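23S rRNA (guanine(2535)-N(1))-methyltransferase (Streptomyces viridochromogenes, PDB 1O9G) methylates N1 of guanosine 2535 in 23S ribosomal RNA, using S-adenosyl-L-methionine as methyl donor, and thereby confers resistance to the orthosomycin antibiotic avilamycin. Local coordinates at residues Leu35-Arg46 with Glu228-Met239; Ser14-Leu22 with Ala127-Arg137. The protein carries 3 engineered substitutions. One frame throughout, in Å; residues are numbered along the deposited sequence.

Contact 1 (Leu35-Arg46 with Glu228-Met239); sequences LATEIFQRALAR and ERLKIGTRSAVM. Engineered in segment 228-239: Met239 (natural residue Leu).
Glu228 is held by two arginines of segment 35-46, one to each carboxylate oxygen. Arg46 approaches side-on and spends two nitrogens on one atom: NE lies 2.9 Å from Glu228 OE1 and meets its anti lone pair, whereas NH2 reaches the same oxygen from above the carboxylate plane. That plane is turned 64° from the guanidinium. Arg42 NH1 lies 2.9 Å from Glu228 OE2, but the bond is weak and bent. The Arg42 chain is extended from CG to NE (chi2 175°), which carries the guanidinium across to Glu228 and Leu230. Leu230 CD2 covers one face of that guanidinium, 3.6 Å above its plane.

The second shell fixes Arg42: Glu38, one helical turn back, takes a nearly straight bond from NE at its OE2 (2.7 Å), in the guanidinium plane. A water donates to Arg42 O and Glu228 OE1. Apolar contacts continue the interface, with Leu35 CD1 against Ile232 CG1 (4.0 Å) and Ile39 CD1 on Ala237 CB (4.0 Å). The selenium of the engineered Met239 lies against the backbone of Ala43.

Arg5 extends the network, bonding through its side chain to Glu228 and through its backbone N to Glu38. Segment 35-45 runs at 17° to strand segment 235-239 and nearly antiparallel to 228-232. It packs on this antiparallel hairpin at one edge of the Rossmann-like sheet, also touching strands 209-214 and 171-175 and helix 64-72.

Contact 2 (Ser14-Leu22 with Ala127-Arg137); sequences SDLACGVVL and AAQAARRLRER
The loop 14-22 lies against helix 122-140 without regular secondary structure of its own, its CA atoms coming within 4.9 Å for Asp15 and Ala130 and within 5.1 Å for Val20 and Ala127. Ala130 points its methyl at the loop, and the methyls of Ala127 and Ala131 lie alongside; these small side chains are consistent with so close an approach.

Asp15 carries the polar part. Arg133 grips it side-on, one nitrogen to each oxygen: NH2 to Asp15 OD1 and NE to Asp15 OD2, both at 2.9 Å and almost straight. Both oxygens are met on the syn side, though tilted from the carboxylate plane, with the two planes 24° apart. Arg137, one turn further on, adds NH2 to Asp15 OD2 on the anti side, its guanidinium nearly coplanar with the carboxylate. OD2 therefore accepts from two arginines, which would be expected to favour the ionised acid. Both arginines bend at chi3 (about -70°), and each guanidinium lies over a carbonyl oxygen of its own helix, Gln129 O for Arg133 and Arg133 O for Arg137.

Beside this network, Val21 CG2 rests against both Ala130 CB (3.6 Å) and Ala131 N (3.4 Å). Leu134 splits its branches: CD1 meets Val21 CB and the carbonyl oxygen of Asp15, while CD2 touches Leu16 CD2 at 3.7 Å.

Arg108 and Arg112 of helix 102-119 bond to the carbonyl oxygens of Val21 and Val20, and Leu16 and Leu22 pack on helix 64-72. The loop thus bridges helices 64-72, 102-119 and 122-140.

Overall arrangement
Contacts 1 and 2 have centres 24 Å apart and do not touch, their nearest atoms being about 8 Å from one another. Their segments alternate along the chain: 14-22, 35-46, 127-137, then 228-239. The N-terminal region thus supplies one partner to each, first a loop and then helix 33-45. Contact 1 joins that helix to the C-terminal antiparallel hairpin of the seven-stranded sheet, whereas contact 2 fastens the preceding loop to helix 122-140, part of the helical region between strands 77-84 and 147-151. Helix 64-72 borders both. Together they tie the N-terminal region to two separate parts of this Rossmann-like methyltransferase.

Contact 1 (Leu35-Arg46 with Glu228-Met239)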
# COMPACT_ATOMS: atom_id res chain seq x y z
N LEU A 35 9.35 -6.80 0.93
CA LEU A 35 8.36 -7.16 1.92
C LEU A 35 6.97 -6.78 1.41
O LEU A 35 6.00 -7.50 1.65
CB LEU A 35 8.67 -6.50 3.27
CG LEU A 35 7.74 -6.83 4.41
CD1 LEU A 35 7.63 -8.34 4.60
CD2 LEU A 35 8.20 -6.18 5.69
N ALA A 36 6.86 -5.65 0.74
CA ALA A 36 5.55 -5.24 0.19
C ALA A 36 5.00 -6.30 -0.75
O ALA A 36 3.83 -6.70 -0.64
CB ALA A 36 5.65 -3.92 -0.53
N THR A 37 5.83 -6.77 -1.66
CA THR A 37 5.37 -7.74 -2.66
C THR A 37 5.11 -9.11 -2.00
O THR A 37 4.19 -9.80 -2.38
CB THR A 37 6.31 -7.79 -3.85
OG1 THR A 37 5.74 -8.66 -4.83
CG2 THR A 37 7.63 -8.37 -3.51
N GLU A 38 5.87 -9.46 -0.97
CA GLU A 38 5.65 -10.70 -0.23
C GLU A 38 4.28 -10.69 0.44
O GLU A 38 3.52 -11.64 0.33
CB GLU A 38 6.76 -10.92 0.81
CG GLU A 38 6.59 -12.17 1.68
CD GLU A 38 6.83 -13.48 0.95
OE1 GLU A 38 7.43 -13.50 -0.13
OE2 GLU A 38 6.42 -14.53 1.49
N ILE A 39 3.96 -9.62 1.14
CA ILE A 39 2.70 -9.53 1.86
C ILE A 39 1.55 -9.55 0.84
O ILE A 39 0.57 -10.26 1.03
CB ILE A 39 2.63 -8.26 2.76
CG1 ILE A 39 3.68 -8.30 3.86
CG2 ILE A 39 1.24 -8.14 3.34
CD1 ILE A 39 3.89 -6.98 4.60
N PHE A 40 1.67 -8.75 -0.22
CA PHE A 40 0.60 -8.66 -1.22
C PHE A 40 0.34 -10.03 -1.86
O PHE A 40 -0.82 -10.45 -2.02
CB PHE A 40 0.92 -7.60 -2.28
CG PHE A 40 -0.13 -7.46 -3.33
CD1 PHE A 40 -1.36 -6.94 -3.01
CD2 PHE A 40 0.10 -7.88 -4.63
CE1 PHE A 40 -2.32 -6.81 -3.96
CE2 PHE A 40 -0.86 -7.75 -5.59
CZ PHE A 40 -2.07 -7.22 -5.26
N GLN A 41 1.40 -10.74 -2.21
CA GLN A 41 1.26 -12.06 -2.83
C GLN A 41 0.66 -13.08 -1.85
O GLN A 41 -0.12 -13.92 -2.26
CB GLN A 41 2.58 -12.52 -3.44
CG GLN A 41 2.98 -11.68 -4.64
CD GLN A 41 4.20 -12.21 -5.32
OE1 GLN A 41 4.16 -13.32 -5.86
NE2 GLN A 41 5.30 -11.46 -5.27
N ARG A 42 1.00 -12.98 -0.57
CA ARG A 42 0.37 -13.82 0.44
C ARG A 42 -1.13 -13.55 0.53
O ARG A 42 -1.93 -14.46 0.71
CB ARG A 42 1.02 -13.66 1.83
CG ARG A 42 2.39 -14.33 1.92
CD ARG A 42 3.09 -14.07 3.23
NE ARG A 42 4.41 -14.70 3.32
CZ ARG A 42 4.85 -15.41 4.34
NH1 ARG A 42 4.07 -15.69 5.38
NH2 ARG A 42 6.08 -15.87 4.32
N ALA A 43 -1.52 -12.29 0.45
CA ALA A 43 -2.92 -11.95 0.48
C ALA A 43 -3.65 -12.50 -0.75
O ALA A 43 -4.74 -13.07 -0.64
CB ALA A 43 -3.09 -10.46 0.58
N LEU A 44 -3.07 -12.32 -1.93
CA LEU A 44 -3.68 -12.85 -3.15
C LEU A 44 -3.89 -14.35 -3.03
O LEU A 44 -4.88 -14.87 -3.54
CB LEU A 44 -2.80 -12.58 -4.37
CG LEU A 44 -2.66 -11.14 -4.87
CD1 LEU A 44 -1.78 -11.14 -6.12
CD2 LEU A 44 -4.00 -10.54 -5.15
N ALA A 45 -2.97 -15.06 -2.36
CA ALA A 45 -3.06 -16.51 -2.24
C ALA A 45 -4.22 -16.94 -1.37
O ALA A 45 -4.63 -18.09 -1.41
CB ALA A 45 -1.77 -17.11 -1.71
N ARG A 46 -4.74 -16.02 -0.56
CA ARG A 46 -5.89 -16.31 0.32
C ARG A 46 -7.26 -15.87 -0.24
O ARG A 46 -8.30 -16.04 0.39
CB ARG A 46 -5.65 -15.67 1.69
CG ARG A 46 -4.41 -16.14 2.38
CD ARG A 46 -4.69 -17.18 3.39
NE ARG A 46 -3.51 -17.72 4.06
CZ ARG A 46 -3.49 -18.88 4.68
NH1 ARG A 46 -4.59 -19.62 4.72
NH2 ARG A 46 -2.38 -19.31 5.25
N GLU A 228 -3.05 -15.82 8.64
CA GLU A 228 -1.60 -15.94 8.43
C GLU A 228 -0.84 -14.78 9.12
O GLU A 228 -1.36 -13.67 9.24
CB GLU A 228 -1.30 -15.90 6.93
CG GLU A 228 0.03 -16.52 6.54
CD GLU A 228 0.24 -16.57 5.04
OE1 GLU A 228 -0.68 -16.94 4.28
OE2 GLU A 228 1.36 -16.27 4.60
N ARG A 229 0.38 -15.08 9.57
CA ARG A 229 1.30 -14.13 10.14
C ARG A 229 2.68 -14.28 9.51
O ARG A 229 3.04 -15.34 9.04
CB ARG A 229 1.44 -14.36 11.63
CG ARG A 229 0.27 -13.94 12.44
CD ARG A 229 0.48 -14.25 13.89
NE ARG A 229 -0.70 -13.96 14.69
CZ ARG A 229 -1.08 -12.75 15.07
NH1 ARG A 229 -0.36 -11.68 14.74
NH2 ARG A 229 -2.17 -12.60 15.79
N LEU A 230 3.43 -13.19 9.47
CA LEU A 230 4.85 -13.24 9.16
C LEU A 230 5.67 -12.25 9.99
O LEU A 230 5.14 -11.27 10.52
CB LEU A 230 5.10 -13.11 7.65
CG LEU A 230 4.97 -11.75 6.98
CD1 LEU A 230 5.98 -10.73 7.50
CD2 LEU A 230 5.15 -11.88 5.47
N LYS A 231 6.95 -12.56 10.12
CA LYS A 231 7.95 -11.73 10.79
C LYS A 231 9.17 -11.65 9.89
O LYS A 231 9.77 -12.69 9.58
CB LYS A 231 8.36 -12.37 12.12
CG LYS A 231 7.23 -12.50 13.12
CD LYS A 231 7.62 -13.42 14.28
CE LYS A 231 8.62 -12.73 15.22
NZ LYS A 231 9.33 -13.69 16.12
N ILE A 232 9.50 -10.45 9.43
CA ILE A 232 10.70 -10.23 8.63
C ILE A 232 11.40 -9.01 9.19
O ILE A 232 10.81 -7.94 9.25
CB ILE A 232 10.34 -10.00 7.15
CG1 ILE A 232 9.58 -11.21 6.57
CG2 ILE A 232 11.59 -9.69 6.32
CD1 ILE A 232 10.41 -12.42 6.32
N GLY A 233 12.65 -9.17 9.59
CA GLY A 233 13.40 -8.10 10.22
C GLY A 233 12.70 -7.62 11.49
O GLY A 233 12.24 -8.45 12.34
N THR A 234 12.56 -6.29 11.60
CA THR A 234 11.89 -5.66 12.74
C THR A 234 10.36 -5.52 12.54
O THR A 234 9.67 -4.94 13.38
CB THR A 234 12.51 -4.27 13.02
OG1 THR A 234 13.91 -4.29 12.70
CG2 THR A 234 12.49 -3.94 14.50
N ARG A 235 9.83 -6.06 11.44
CA ARG A 235 8.42 -5.89 11.10
C ARG A 235 7.64 -7.21 11.17
O ARG A 235 8.18 -8.27 10.91
CB ARG A 235 8.29 -5.33 9.68
CG ARG A 235 8.45 -3.80 9.56
CD ARG A 235 8.03 -3.29 8.18
NE ARG A 235 8.28 -1.86 7.96
CZ ARG A 235 9.46 -1.36 7.65
NH1 ARG A 235 9.61 -0.05 7.45
NH2 ARG A 235 10.52 -2.16 7.56
N SER A 236 6.37 -7.15 11.56
CA SER A 236 5.47 -8.27 11.41
C SER A 236 4.24 -7.85 10.61
O SER A 236 3.97 -6.68 10.44
CB SER A 236 5.06 -8.85 12.76
OG SER A 236 4.28 -7.93 13.50
N ALA A 237 3.53 -8.84 10.11
CA ALA A 237 2.25 -8.63 9.45
C ALA A 237 1.28 -9.69 9.90
O ALA A 237 1.68 -10.77 10.32
CB ALA A 237 2.43 -8.65 7.96
N VAL A 238 -0.00 -9.37 9.79
CA VAL A 238 -1.08 -10.31 10.06
C VAL A 238 -2.15 -10.06 9.00
O VAL A 238 -2.34 -8.95 8.56
CB VAL A 238 -1.63 -10.15 11.51
CG1 VAL A 238 -2.29 -8.81 11.72
CG2 VAL A 238 -2.56 -11.31 11.82
N MSE A 239 -2.81 -11.16 8.61
CA MSE A 239 -3.91 -11.08 7.67
C MSE A 239 -5.13 -11.74 8.26
O MSE A 239 -5.03 -12.79 8.85
CB MSE A 239 -3.57 -11.85 6.39
CG MSE A 239 -2.33 -11.42 5.68
SE MSE A 239 -2.03 -12.48 4.11
CE MSE A 239 -3.06 -14.10 4.58
O HOH W 1 -0.92 -16.80 1.70

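Contact 2 (Ser14-Leu22 with Ala127-Arg137)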
# COMPACT_ATOMS: atom_id res chain seq x y z
N SER A 14 15.28 -1.39 -7.83
CA SER A 14 15.94 -0.09 -7.73
C SER A 14 15.07 1.01 -8.36
O SER A 14 15.04 2.13 -7.88
CB SER A 14 17.37 -0.15 -8.30
OG SER A 14 17.42 -0.33 -9.70
N ASP A 15 14.33 0.70 -9.42
CA ASP A 15 13.53 1.72 -10.09
C ASP A 15 12.39 2.22 -9.19
O ASP A 15 11.92 3.33 -9.38
CB ASP A 15 12.89 1.22 -11.38
CG ASP A 15 13.90 0.97 -12.46
OD1 ASP A 15 15.10 1.31 -12.29
OD2 ASP A 15 13.58 0.40 -13.52
N LEU A 16 11.95 1.39 -8.25
CA LEU A 16 10.88 1.73 -7.31
C LEU A 16 11.38 2.32 -5.99
O LEU A 16 10.60 2.58 -5.09
CB LEU A 16 9.95 0.51 -7.07
CG LEU A 16 9.12 0.11 -8.29
CD1 LEU A 16 8.53 -1.31 -8.04
CD2 LEU A 16 8.07 1.11 -8.62
N ALA A 17 12.68 2.55 -5.88
CA ALA A 17 13.26 3.06 -4.65
C ALA A 17 12.67 4.42 -4.30
O ALA A 17 12.45 5.26 -5.14
CB ALA A 17 14.77 3.17 -4.76
N CYS A 18 12.45 4.65 -3.03
CA CYS A 18 11.90 5.91 -2.62
C CYS A 18 12.89 7.06 -2.89
O CYS A 18 14.08 6.96 -2.58
CB CYS A 18 11.52 5.81 -1.17
SG CYS A 18 10.45 7.12 -0.59
N GLY A 19 12.41 8.13 -3.51
CA GLY A 19 13.22 9.29 -3.83
C GLY A 19 13.91 9.28 -5.19
O GLY A 19 14.69 10.18 -5.51
N VAL A 20 13.65 8.25 -5.98
CA VAL A 20 14.18 8.17 -7.34
C VAL A 20 13.07 8.62 -8.28
O VAL A 20 13.06 9.77 -8.71
CB VAL A 20 14.71 6.74 -7.64
CG1 VAL A 20 15.19 6.60 -9.11
CG2 VAL A 20 15.81 6.39 -6.67
N VAL A 21 12.06 7.79 -8.50
CA VAL A 21 10.86 8.18 -9.24
C VAL A 21 9.72 8.49 -8.24
O VAL A 21 9.13 9.59 -8.21
CB VAL A 21 10.44 7.11 -10.25
CG1 VAL A 21 9.19 7.58 -11.07
CG2 VAL A 21 11.62 6.77 -11.18
N LEU A 22 9.40 7.50 -7.43
CA LEU A 22 8.45 7.65 -6.34
C LEU A 22 8.99 8.64 -5.33
O LEU A 22 10.20 8.83 -5.17
CB LEU A 22 8.11 6.29 -5.73
CG LEU A 22 7.15 5.44 -6.55
CD1 LEU A 22 7.65 5.03 -7.92
CD2 LEU A 22 6.69 4.16 -5.78
N ALA A 127 17.38 8.63 -12.39
CA ALA A 127 15.97 8.67 -12.06
C ALA A 127 15.10 8.81 -13.31
O ALA A 127 14.03 8.23 -13.40
CB ALA A 127 15.67 9.79 -11.09
N ALA A 128 15.52 9.63 -14.28
CA ALA A 128 14.75 9.80 -15.51
C ALA A 128 14.62 8.47 -16.23
O ALA A 128 13.53 8.14 -16.66
CB ALA A 128 15.37 10.85 -16.41
N GLN A 129 15.70 7.70 -16.35
CA GLN A 129 15.66 6.39 -16.99
C GLN A 129 14.80 5.39 -16.22
O GLN A 129 14.12 4.57 -16.82
CB GLN A 129 17.09 5.84 -17.25
CG GLN A 129 17.97 5.42 -16.03
CD GLN A 129 19.40 5.01 -16.40
OE1 GLN A 129 20.32 5.82 -16.31
NE2 GLN A 129 19.58 3.76 -16.84
N ALA A 130 14.81 5.46 -14.89
CA ALA A 130 13.95 4.61 -14.08
C ALA A 130 12.47 4.92 -14.38
O ALA A 130 11.64 4.03 -14.49
CB ALA A 130 14.25 4.78 -12.59
N ALA A 131 12.15 6.20 -14.54
CA ALA A 131 10.76 6.60 -14.83
C ALA A 131 10.34 6.10 -16.20
O ALA A 131 9.20 5.67 -16.37
CB ALA A 131 10.60 8.11 -14.76
N ARG A 132 11.25 6.15 -17.18
CA ARG A 132 10.99 5.63 -18.51
C ARG A 132 10.72 4.13 -18.44
O ARG A 132 9.75 3.67 -19.03
CB ARG A 132 12.18 5.90 -19.45
CG ARG A 132 12.08 5.17 -20.78
CD ARG A 132 13.32 5.32 -21.65
NE ARG A 132 14.55 4.81 -21.01
CZ ARG A 132 14.84 3.51 -20.85
NH1 ARG A 132 13.99 2.56 -21.25
NH2 ARG A 132 15.98 3.15 -20.27
N ARG A 133 11.54 3.37 -17.73
CA ARG A 133 11.35 1.93 -17.62
C ARG A 133 10.02 1.58 -16.93
O ARG A 133 9.29 0.67 -17.38
CB ARG A 133 12.50 1.24 -16.91
CG ARG A 133 13.81 1.20 -17.69
CD ARG A 133 14.82 0.31 -17.04
NE ARG A 133 15.31 0.91 -15.80
CZ ARG A 133 16.37 1.69 -15.69
NH1 ARG A 133 17.16 1.96 -16.72
NH2 ARG A 133 16.69 2.20 -14.51
N LEU A 134 9.69 2.31 -15.89
CA LEU A 134 8.44 2.08 -15.17
C LEU A 134 7.26 2.35 -16.10
O LEU A 134 6.26 1.64 -16.04
CB LEU A 134 8.34 2.92 -13.88
CG LEU A 134 9.27 2.51 -12.75
CD1 LEU A 134 9.20 3.57 -11.64
CD2 LEU A 134 8.90 1.13 -12.22
N ARG A 135 7.33 3.42 -16.89
CA ARG A 135 6.28 3.74 -17.87
C ARG A 135 6.13 2.63 -18.91
O ARG A 135 5.01 2.26 -19.24
CB ARG A 135 6.51 5.07 -18.56
CG ARG A 135 5.45 5.44 -19.58
CD ARG A 135 5.59 6.80 -20.23
NE ARG A 135 6.97 7.17 -20.50
CZ ARG A 135 7.73 6.67 -21.45
NH1 ARG A 135 7.24 5.80 -22.33
NH2 ARG A 135 8.99 7.09 -21.56
N GLU A 136 7.24 2.12 -19.42
CA GLU A 136 7.19 1.06 -20.41
C GLU A 136 6.54 -0.21 -19.83
O GLU A 136 5.72 -0.83 -20.51
CB GLU A 136 8.58 0.77 -20.99
CG GLU A 136 9.14 1.97 -21.76
CD GLU A 136 10.61 1.83 -22.14
OE1 GLU A 136 11.32 0.97 -21.56
OE2 GLU A 136 11.04 2.61 -23.02
N ARG A 137 6.88 -0.58 -18.60
CA ARG A 137 6.24 -1.71 -17.94
C ARG A 137 4.75 -1.45 -17.68
O ARG A 137 3.93 -2.32 -17.98
CB ARG A 137 6.98 -2.11 -16.64
CG ARG A 137 8.30 -2.79 -16.89
CD ARG A 137 8.97 -3.46 -15.68
NE ARG A 137 9.51 -2.53 -14.69
CZ ARG A 137 10.72 -1.96 -14.73
NH1 ARG A 137 11.56 -2.20 -15.74
NH2 ARG A 137 11.12 -1.16 -13.74
O HOH W 2 14.35 -2.48 -14.50